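Local coordinates for repeat Five Residue (Rfr) protein or pentapeptide repeat protein (Cyanothece, PDB 2O6W) that is of unknown function but folds as a right-handed quadrilateral beta helix built from pentapeptide repeats, at residues T86-T91 with A101-A106. Residues are numbered along the deposited sequence; the frame is centred on the assembly and turned at random.
Sequences TNLSET and ANLQGA
Leu103 reaches Leu88 inside a pentapeptide-repeat beta helix, where it lies 15 residues, or three pentapeptides, after Leu88, one face short of a full coil. The contact is buried and no hydrogen bond crosses it. Leu103 CD2 lies 3.7 Å from Leu88 CD1, and the two side chains cross at about a right angle. In Leu103, CG stands anti to the carbonyl carbon (chi1 -65°), and the end of the side chain comes closer to 86-91 than its base does. Leu88 has the same first torsion, with CG beside its backbone N. Leu68 packs on Leu88 and Leu83 on Leu103, which extends this core beyond the pair.

Leu103 also opens a type II beta turn that ends at Ala106. The turn is closed by Ala106 N donating to Leu103 O at 2.9 Å. Gly105 takes its third position, where the positive phi favours glycine. At the end of the turn, Ala106 meets the backbone of Thr86, one coil away. Ala106 CA is 3.7 Å from Thr86 O, and Ala106 CB is 3.9 Å from it. The next residue, Asn107, makes backbone hydrogen bonds with Thr86 and Leu88, tying the coils together. Segment 86-91 has its own type II turn from Leu88 to Thr91, but its backbone bond is weak. Thr91 OG1 also donates to Leu88 O at 2.7 Å, tilted 29° from the carbonyl plane.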
# COMPACT_ATOMS: atom_id res chain seq x y z
N THR A 86 8.96 -1.79 4.98
CA THR A 86 7.89 -0.83 5.20
C THR A 86 6.85 -1.41 6.15
O THR A 86 6.59 -2.62 6.14
CB THR A 86 7.18 -0.50 3.86
OG1 THR A 86 8.13 0.10 2.96
CG2 THR A 86 6.02 0.46 4.08
N ASN A 87 6.27 -0.57 7.00
CA ASN A 87 5.24 -1.06 7.92
C ASN A 87 3.86 -0.94 7.27
O ASN A 87 3.27 0.13 7.27
CB ASN A 87 5.25 -0.28 9.24
CG ASN A 87 4.23 -0.83 10.24
OD1 ASN A 87 3.65 -1.90 10.04
ND2 ASN A 87 4.01 -0.10 11.32
N LEU A 88 3.37 -2.05 6.71
CA LEU A 88 2.05 -2.06 6.07
C LEU A 88 1.05 -2.87 6.88
O LEU A 88 0.06 -3.34 6.34
CB LEU A 88 2.14 -2.65 4.66
CG LEU A 88 3.04 -1.89 3.69
CD1 LEU A 88 3.34 -2.74 2.47
CD2 LEU A 88 2.39 -0.57 3.31
N SER A 89 1.31 -3.05 8.17
CA SER A 89 0.40 -3.84 8.99
C SER A 89 -0.98 -3.19 9.17
O SER A 89 -1.10 -1.97 9.31
CB SER A 89 1.01 -4.16 10.36
OG SER A 89 1.39 -2.98 11.04
N GLU A 90 -2.00 -4.02 9.13
CA GLU A 90 -3.39 -3.60 9.26
C GLU A 90 -3.81 -2.55 8.23
O GLU A 90 -4.69 -1.74 8.48
CB GLU A 90 -3.67 -3.11 10.68
CG GLU A 90 -3.38 -4.17 11.71
CD GLU A 90 -4.07 -3.93 13.03
OE1 GLU A 90 -3.78 -4.69 13.99
OE2 GLU A 90 -4.92 -3.00 13.12
N THR A 91 -3.16 -2.57 7.07
CA THR A 91 -3.52 -1.64 6.01
C THR A 91 -4.57 -2.28 5.11
O THR A 91 -4.71 -3.50 5.07
CB THR A 91 -2.31 -1.25 5.13
OG1 THR A 91 -1.71 -2.44 4.58
CG2 THR A 91 -1.30 -0.46 5.94
N ALA A 101 6.52 -5.00 -7.25
CA ALA A 101 6.90 -4.26 -6.05
C ALA A 101 7.97 -5.00 -5.25
O ALA A 101 8.02 -6.23 -5.24
CB ALA A 101 5.69 -4.01 -5.16
N ASN A 102 8.83 -4.25 -4.58
CA ASN A 102 9.87 -4.86 -3.77
C ASN A 102 9.44 -4.71 -2.31
O ASN A 102 9.60 -3.65 -1.71
CB ASN A 102 11.20 -4.15 -4.01
CG ASN A 102 12.33 -4.75 -3.20
OD1 ASN A 102 12.17 -5.79 -2.57
ND2 ASN A 102 13.49 -4.09 -3.21
N LEU A 103 8.90 -5.79 -1.74
CA LEU A 103 8.43 -5.78 -0.35
C LEU A 103 9.34 -6.56 0.60
O LEU A 103 8.89 -7.08 1.62
CB LEU A 103 7.01 -6.36 -0.29
CG LEU A 103 5.92 -5.56 -1.01
CD1 LEU A 103 4.88 -6.50 -1.59
CD2 LEU A 103 5.29 -4.59 -0.03
N GLN A 104 10.63 -6.61 0.28
CA GLN A 104 11.59 -7.33 1.10
C GLN A 104 11.61 -6.88 2.56
O GLN A 104 11.85 -5.72 2.87
CB GLN A 104 12.98 -7.20 0.50
CG GLN A 104 14.02 -8.06 1.18
CD GLN A 104 15.32 -8.08 0.40
OE1 GLN A 104 15.39 -8.63 -0.71
NE2 GLN A 104 16.36 -7.46 0.97
N GLY A 105 11.34 -7.84 3.44
CA GLY A 105 11.33 -7.56 4.87
C GLY A 105 10.16 -6.70 5.30
O GLY A 105 10.11 -6.23 6.43
N ALA A 106 9.19 -6.50 4.40
CA ALA A 106 8.04 -5.67 4.72
C ALA A 106 7.11 -6.33 5.73
O ALA A 106 6.98 -7.55 5.77
CB ALA A 106 7.27 -5.34 3.46